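Long-range contact in transglutaminase elicitor (Phytophthora sojae, PDB 3TW5), which probably cross-links proteins through their glutamine and lysine side chains, as a transglutaminase of the papain-like clan, and probably acts as a molecular pattern that plants recognise: residues W42-W53 against Q153-L163. The protein carries 1 engineered substitution. Sequence-based numbering, arbitrary orientation.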
ATOM      1  N   TRP A  42       0.273 -11.328  -3.336  1.00 40.69           N
ATOM      2  CA  TRP A  42       0.542 -12.384  -4.321  1.00 40.97           C
ATOM      3  C   TRP A  42       2.031 -12.655  -4.505  1.00 41.37           C
ATOM      4  O   TRP A  42       2.592 -12.354  -5.559  1.00 41.39           O
ATOM      5  CB  TRP A  42      -0.141 -12.056  -5.653  1.00 40.78           C
ATOM      6  CG  TRP A  42      -1.614 -11.894  -5.492  1.00 40.59           C
ATOM      7  CD1 TRP A  42      -2.310 -10.722  -5.440  1.00 40.44           C
ATOM      8  CD2 TRP A  42      -2.574 -12.942  -5.319  1.00 40.55           C
ATOM      9  NE1 TRP A  42      -3.649 -10.974  -5.262  1.00 40.32           N
ATOM     10  CE2 TRP A  42      -3.840 -12.329  -5.184  1.00 40.49           C
ATOM     11  CE3 TRP A  42      -2.490 -14.341  -5.272  1.00 40.30           C
ATOM     12  CZ2 TRP A  42      -5.016 -13.067  -5.002  1.00 40.45           C
ATOM     13  CZ3 TRP A  42      -3.659 -15.073  -5.094  1.00 40.26           C
ATOM     14  CH2 TRP A  42      -4.906 -14.433  -4.963  1.00 40.32           C
ATOM     15  N   PRO A  43       2.669 -13.234  -3.474  1.00 41.83           N
ATOM     16  CA  PRO A  43       4.123 -13.338  -3.394  1.00 42.24           C
ATOM     17  C   PRO A  43       4.749 -14.038  -4.594  1.00 42.67           C
ATOM     18  O   PRO A  43       4.143 -14.937  -5.186  1.00 42.75           O
ATOM     19  CB  PRO A  43       4.352 -14.166  -2.125  1.00 42.08           C
ATOM     20  CG  PRO A  43       3.093 -14.079  -1.368  1.00 41.98           C
ATOM     21  CD  PRO A  43       2.015 -13.968  -2.378  1.00 41.91           C
ATOM     22  N   THR A  44       5.958 -13.606  -4.935  1.00 43.30           N
ATOM     23  CA  THR A  44       6.731 -14.174  -6.034  1.00 43.88           C
ATOM     24  C   THR A  44       7.105 -15.627  -5.733  1.00 44.34           C
ATOM     25  O   THR A  44       7.009 -16.491  -6.605  1.00 44.30           O
ATOM     26  CB  THR A  44       8.003 -13.328  -6.298  1.00 43.77           C
ATOM     27  OG1 THR A  44       7.630 -11.966  -6.537  1.00 43.74           O
ATOM     28  CG2 THR A  44       8.782 -13.846  -7.495  1.00 43.73           C
ATOM     29  N   TYR A  45       7.505 -15.889  -4.488  1.00 45.05           N
ATOM     30  CA  TYR A  45       7.965 -17.218  -4.080  1.00 45.72           C
ATOM     31  C   TYR A  45       6.869 -18.292  -4.155  1.00 45.89           C
ATOM     32  O   TYR A  45       7.164 -19.489  -4.114  1.00 46.00           O
ATOM     33  CB  TYR A  45       8.605 -17.170  -2.684  1.00 45.90           C
ATOM     34  CG  TYR A  45       7.636 -17.385  -1.547  1.00 46.46           C
ATOM     35  CD1 TYR A  45       7.460 -18.653  -0.987  1.00 46.79           C
ATOM     36  CD2 TYR A  45       6.893 -16.327  -1.032  1.00 46.87           C
ATOM     37  CE1 TYR A  45       6.566 -18.860   0.057  1.00 47.18           C
ATOM     38  CE2 TYR A  45       5.998 -16.522   0.015  1.00 47.27           C
ATOM     39  CZ  TYR A  45       5.839 -17.790   0.551  1.00 47.25           C
ATOM     40  OH  TYR A  45       4.954 -17.986   1.581  1.00 47.54           O
ATOM     41  N   GLN A  46       5.613 -17.862  -4.257  1.00 46.09           N
ATOM     42  CA  GLN A  46       4.488 -18.784  -4.435  1.00 46.38           C
ATOM     43  C   GLN A  46       3.948 -18.770  -5.866  1.00 46.25           C
ATOM     44  O   GLN A  46       2.839 -19.252  -6.129  1.00 46.09           O
ATOM     45  CB  GLN A  46       3.376 -18.479  -3.433  1.00 46.69           C
ATOM     46  CG  GLN A  46       3.641 -19.029  -2.041  1.00 47.58           C
ATOM     47  CD  GLN A  46       2.511 -18.748  -1.078  1.00 48.23           C
ATOM     48  OE1 GLN A  46       2.001 -17.626  -1.003  1.00 48.90           O
ATOM     49  NE2 GLN A  46       2.109 -19.769  -0.330  1.00 48.57           N
ATOM     50  N   ASP A  47       4.756 -18.225  -6.775  1.00 46.11           N
ATOM     51  CA  ASP A  47       4.443 -18.125  -8.204  1.00 45.99           C
ATOM     52  C   ASP A  47       3.292 -17.158  -8.495  1.00 45.93           C
ATOM     53  O   ASP A  47       2.376 -17.480  -9.253  1.00 45.92           O
ATOM     54  CB  ASP A  47       4.180 -19.510  -8.815  1.00 46.08           C
ATOM     55  CG  ASP A  47       4.617 -19.603 -10.263  1.00 46.09           C
ATOM     56  OD1 ASP A  47       3.907 -20.252 -11.056  1.00 46.24           O
ATOM     57  OD2 ASP A  47       5.672 -19.034 -10.610  1.00 46.03           O
ATOM     58  N   SER A  48       3.357 -15.972  -7.891  1.00 45.76           N
ATOM     59  CA  SER A  48       2.376 -14.902  -8.111  1.00 45.66           C
ATOM     60  C   SER A  48       0.927 -15.400  -8.101  1.00 45.63           C
ATOM     61  O   SER A  48       0.516 -16.086  -7.167  1.00 45.62           O
ATOM     62  CB  SER A  48       2.692 -14.133  -9.403  1.00 45.64           C
ATOM     63  OG  SER A  48       1.840 -13.011  -9.557  1.00 45.44           O
ATOM     64  N   ILE A  49       0.168 -15.061  -9.141  1.00 45.58           N
ATOM     65  CA  ILE A  49      -1.254 -15.399  -9.208  1.00 45.57           C
ATOM     66  C   ILE A  49      -1.513 -16.801  -9.764  1.00 45.69           C
ATOM     67  O   ILE A  49      -2.665 -17.204  -9.937  1.00 45.69           O
ATOM     68  CB  ILE A  49      -2.077 -14.333  -9.987  1.00 45.50           C
ATOM     69  CG1 ILE A  49      -1.677 -14.285 -11.467  1.00 45.34           C
ATOM     70  CG2 ILE A  49      -1.936 -12.964  -9.323  1.00 45.56           C
ATOM     71  CD1 ILE A  49      -2.756 -13.724 -12.378  1.00 45.01           C
ATOM     72  N   ASN A  50      -0.437 -17.536 -10.037  1.00 45.95           N
ATOM     73  CA  ASN A  50      -0.523 -18.953 -10.394  1.00 46.19           C
ATOM     74  C   ASN A  50      -0.860 -19.820  -9.183  1.00 46.42           C
ATOM     75  O   ASN A  50      -1.222 -20.989  -9.330  1.00 46.42           O
ATOM     76  CB  ASN A  50       0.794 -19.446 -11.007  1.00 46.00           C
ATOM     77  CG  ASN A  50       0.939 -19.093 -12.475  1.00 45.70           C
ATOM     78  OD1 ASN A  50       0.012 -18.603 -13.115  1.00 45.34           O
ATOM     79  ND2 ASN A  50       2.117 -19.357 -13.018  1.00 45.64           N
ATOM     80  N   VAL A  51      -0.729 -19.243  -7.988  1.00 46.79           N
ATOM     81  CA  VAL A  51      -0.980 -19.960  -6.739  1.00 47.01           C
ATOM     82  C   VAL A  51      -2.441 -20.385  -6.617  1.00 47.28           C
ATOM     83  O   VAL A  51      -3.354 -19.636  -6.988  1.00 47.32           O
ATOM     84  CB  VAL A  51      -0.538 -19.134  -5.497  1.00 46.89           C
ATOM     85  CG1 VAL A  51      -1.462 -17.946  -5.254  1.00 46.71           C
ATOM     86  CG2 VAL A  51      -0.463 -20.018  -4.261  1.00 46.97           C
ATOM     87  N   GLN A  52      -2.642 -21.603  -6.123  1.00 47.54           N
ATOM     88  CA  GLN A  52      -3.970 -22.077  -5.772  1.00 47.86           C
ATOM     89  C   GLN A  52      -4.261 -21.661  -4.333  1.00 47.87           C
ATOM     90  O   GLN A  52      -3.939 -22.384  -3.387  1.00 47.88           O
ATOM     91  CB  GLN A  52      -4.074 -23.593  -5.955  1.00 47.94           C
ATOM     92  CG  GLN A  52      -3.934 -24.045  -7.405  1.00 48.58           C
ATOM     93  CD  GLN A  52      -4.037 -25.550  -7.569  1.00 48.97           C
ATOM     94  OE1 GLN A  52      -3.026 -26.248  -7.622  1.00 49.11           O
ATOM     95  NE2 GLN A  52      -5.263 -26.056  -7.647  1.00 49.03           N
ATOM     96  N   TRP A  53      -4.839 -20.471  -4.182  1.00 47.92           N
ATOM     97  CA  TRP A  53      -5.193 -19.922  -2.872  1.00 48.06           C
ATOM     98  C   TRP A  53      -6.331 -20.726  -2.237  1.00 48.38           C
ATOM     99  O   TRP A  53      -6.422 -20.838  -1.012  1.00 48.42           O
ATOM    100  CB  TRP A  53      -5.580 -18.443  -2.991  1.00 47.72           C
ATOM    101  CG  TRP A  53      -6.742 -18.201  -3.908  1.00 47.16           C
ATOM    102  CD1 TRP A  53      -6.696 -18.035  -5.259  1.00 46.98           C
ATOM    103  CD2 TRP A  53      -8.123 -18.113  -3.539  1.00 46.87           C
ATOM    104  NE1 TRP A  53      -7.959 -17.847  -5.759  1.00 46.79           N
ATOM    105  CE2 TRP A  53      -8.857 -17.889  -4.725  1.00 46.81           C
ATOM    106  CE3 TRP A  53      -8.813 -18.200  -2.324  1.00 46.73           C
ATOM    107  CZ2 TRP A  53     -10.248 -17.751  -4.734  1.00 46.70           C
ATOM    108  CZ3 TRP A  53     -10.197 -18.060  -2.331  1.00 46.72           C
ATOM    109  CH2 TRP A  53     -10.899 -17.839  -3.531  1.00 46.67           C
ATOM    110  N   GLN A 153     -14.059 -16.236  -8.437  1.00 44.54           N
ATOM    111  CA  GLN A 153     -14.322 -15.793  -7.076  1.00 44.08           C
ATOM    112  C   GLN A 153     -13.866 -14.342  -6.916  1.00 43.70           C
ATOM    113  O   GLN A 153     -12.964 -13.901  -7.630  1.00 43.65           O
ATOM    114  CB  GLN A 153     -13.607 -16.700  -6.071  1.00 44.16           C
ATOM    115  CG  GLN A 153     -14.071 -18.163  -6.085  1.00 44.22           C
ATOM    116  CD  GLN A 153     -15.539 -18.338  -5.713  1.00 44.22           C
ATOM    117  OE1 GLN A 153     -16.258 -19.112  -6.341  1.00 44.24           O
ATOM    118  NE2 GLN A 153     -15.986 -17.619  -4.691  1.00 44.14           N
ATOM    119  N   PRO A 154     -14.498 -13.584  -5.994  1.00 43.35           N
ATOM    120  CA  PRO A 154     -14.043 -12.218  -5.727  1.00 42.98           C
ATOM    121  C   PRO A 154     -12.536 -12.155  -5.508  1.00 42.54           C
ATOM    122  O   PRO A 154     -11.878 -11.218  -5.961  1.00 42.56           O
ATOM    123  CB  PRO A 154     -14.788 -11.858  -4.443  1.00 42.93           C
ATOM    124  CG  PRO A 154     -16.071 -12.593  -4.566  1.00 43.15           C
ATOM    125  CD  PRO A 154     -15.738 -13.895  -5.256  1.00 43.33           C
ATOM    126  N   MET A 155     -12.006 -13.169  -4.836  1.00 42.00           N
ATOM    127  CA  MET A 155     -10.581 -13.285  -4.587  1.00 41.53           C
ATOM    128  C   MET A 155      -9.767 -13.484  -5.872  1.00 41.25           C
ATOM    129  O   MET A 155      -8.692 -12.901  -6.022  1.00 41.28           O
ATOM    130  CB  MET A 155     -10.327 -14.427  -3.606  1.00 41.50           C
ATOM    131  CG  MET A 155      -8.921 -14.497  -3.096  1.00 41.35           C
ATOM    132  SD  MET A 155      -8.462 -12.979  -2.259  1.00 41.76           S
ATOM    133  CE  MET A 155      -6.780 -13.394  -1.885  1.00 41.86           C
ATOM    134  N   ASP A 156     -10.278 -14.306  -6.787  1.00 40.76           N
ATOM    135  CA  ASP A 156      -9.643 -14.511  -8.088  1.00 40.28           C
ATOM    136  C   ASP A 156      -9.517 -13.186  -8.840  1.00 40.01           C
ATOM    137  O   ASP A 156      -8.481 -12.901  -9.449  1.00 39.92           O
ATOM    138  CB  ASP A 156     -10.439 -15.505  -8.937  1.00 40.39           C
ATOM    139  CG  ASP A 156     -10.333 -16.937  -8.436  1.00 40.46           C
ATOM    140  OD1 ASP A 156      -9.223 -17.391  -8.083  1.00 40.43           O
ATOM    141  OD2 ASP A 156     -11.377 -17.623  -8.424  1.00 40.91           O
ATOM    142  N   LEU A 157     -10.579 -12.382  -8.781  1.00 39.44           N
ATOM    143  CA  LEU A 157     -10.610 -11.075  -9.432  1.00 38.93           C
ATOM    144  C   LEU A 157      -9.645 -10.087  -8.784  1.00 38.70           C
ATOM    145  O   LEU A 157      -9.047  -9.263  -9.472  1.00 38.74           O
ATOM    146  CB  LEU A 157     -12.032 -10.511  -9.452  1.00 38.83           C
ATOM    147  CG  LEU A 157     -13.090 -11.344 -10.183  1.00 38.73           C
ATOM    148  CD1 LEU A 157     -14.433 -10.653 -10.131  1.00 38.49           C
ATOM    149  CD2 LEU A 157     -12.695 -11.622 -11.626  1.00 38.66           C
ATOM    150  N   LYS A 158      -9.491 -10.182  -7.465  1.00 38.39           N
ATOM    151  CA  LYS A 158      -8.485  -9.397  -6.746  1.00 38.06           C
ATOM    152  C   LYS A 158      -7.075  -9.715  -7.249  1.00 37.85           C
ATOM    153  O   LYS A 158      -6.237  -8.821  -7.362  1.00 37.74           O
ATOM    154  CB  LYS A 158      -8.584  -9.627  -5.233  1.00 38.08           C
ATOM    155  CG  LYS A 158      -9.815  -9.001  -4.597  1.00 38.11           C
ATOM    156  CD  LYS A 158      -9.867  -9.217  -3.094  1.00 38.04           C
ATOM    157  CE  LYS A 158     -11.085  -8.519  -2.500  1.00 38.09           C
ATOM    158  NZ  LYS A 158     -11.100  -8.548  -1.015  1.00 38.05           N
ATOM    159  N   ALA A 159      -6.832 -10.988  -7.563  1.00 37.58           N
ATOM    160  CA  ALA A 159      -5.561 -11.435  -8.132  1.00 37.29           C
ATOM    161  C   ALA A 159      -5.333 -10.856  -9.519  1.00 37.11           C
ATOM    162  O   ALA A 159      -4.264 -10.314  -9.804  1.00 37.08           O
ATOM    163  CB  ALA A 159      -5.509 -12.952  -8.192  1.00 37.36           C
ATOM    164  N   LEU A 160      -6.345 -10.977 -10.373  1.00 36.76           N
ATOM    165  CA  LEU A 160      -6.251 -10.514 -11.750  1.00 36.45           C
ATOM    166  C   LEU A 160      -6.015  -9.007 -11.836  1.00 36.33           C
ATOM    167  O   LEU A 160      -5.082  -8.568 -12.511  1.00 36.42           O
ATOM    168  CB  LEU A 160      -7.491 -10.925 -12.553  1.00 36.37           C
ATOM    169  CG  LEU A 160      -7.735 -12.423 -12.771  1.00 36.11           C
ATOM    170  CD1 LEU A 160      -9.020 -12.632 -13.549  1.00 35.70           C
ATOM    171  CD2 LEU A 160      -6.557 -13.099 -13.473  1.00 35.73           C
ATOM    172  N   VAL A 161      -6.838  -8.226 -11.134  1.00 36.03           N
ATOM    173  CA  VAL A 161      -6.720  -6.765 -11.153  1.00 35.78           C
ATOM    174  C   VAL A 161      -5.411  -6.274 -10.517  1.00 35.63           C
ATOM    175  O   VAL A 161      -4.847  -5.271 -10.950  1.00 35.70           O
ATOM    176  CB  VAL A 161      -7.968  -6.060 -10.536  1.00 35.73           C
ATOM    177  CG1 VAL A 161      -8.007  -6.209  -9.023  1.00 35.86           C
ATOM    178  CG2 VAL A 161      -8.010  -4.590 -10.929  1.00 35.61           C
ATOM    179  N   SER A 162      -4.920  -6.993  -9.512  1.00 35.47           N
ATOM    180  CA  SER A 162      -3.655  -6.639  -8.873  1.00 35.33           C
ATOM    181  C   SER A 162      -2.488  -6.743  -9.851  1.00 35.27           C
ATOM    182  O   SER A 162      -1.665  -5.831  -9.933  1.00 35.20           O
ATOM    183  CB  SER A 162      -3.400  -7.502  -7.635  1.00 35.24           C
ATOM    184  OG  SER A 162      -4.300  -7.168  -6.596  1.00 35.09           O
ATOM    185  N   LEU A 163      -2.434  -7.845 -10.598  1.00 35.19           N
ATOM    186  CA  LEU A 163      -1.370  -8.067 -11.576  1.00 35.14           C
ATOM    187  C   LEU A 163      -1.481  -7.112 -12.766  1.00 35.35           C
ATOM    188  O   LEU A 163      -0.464  -6.733 -13.357  1.00 35.46           O
ATOM    189  CB  LEU A 163      -1.362  -9.520 -12.052  1.00 34.92           C
ATOM    190  CG  LEU A 163      -0.070 -10.008 -12.714  1.00 34.74           C
ATOM    191  CD1 LEU A 163       1.039 -10.187 -11.691  1.00 34.48           C
ATOM    192  CD2 LEU A 163      -0.300 -11.299 -13.469  1.00 34.49           C
TER
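Ile49 and Ala159 bring the backbones closest, their CA atoms 6.0 Å apart, where the irregular loop 42-53, with one short 3-10 turn at 49-50, lies against residues 154-163 of helix 154-167. At Ala159 the helix is slim enough for the Trp42 indole to lie close to it: Ala159 CB sits over the six-membered ring in a CH-pi contact, 3.6 Å from its centroid. Isoleucine's branching at CB lets Ile49 CG2 pack over the same face of the indole and meet Ala159 CB, while the ethyl arm runs on, CD1 reaching Leu163 CD2 at 3.6 Å and, less closely, Leu160 CD2. This buried contact joins the long loop between strand 29-31 and helix 60-67 to most of helix 154-167; Ala60 of helix 60-67 also touches Asp156 and Ala159. At the N-terminal end of the helix, Met155 serves two tryptophans. With CG anti to the backbone N (chi1 -170°), it lays CG almost centrally over the Trp53 six-membered ring, 3.6 Å from the centroid. The chain then bends at chi2 (59°), leaving SD above that ring at a distance, a Met-aromatic contact, and CE 3.6 Å from Trp42 CZ2. Trp53 NE1 donates within its ring plane to Asp156 OD1 at 2.7 Å, meeting the carboxylate from above its plane. Asp156 OD2 accepts from N of Gln153, the N-cap residue, as in one half of a capping box, a role a short acidic side chain fills well, and forms a salt bridge with Lys63.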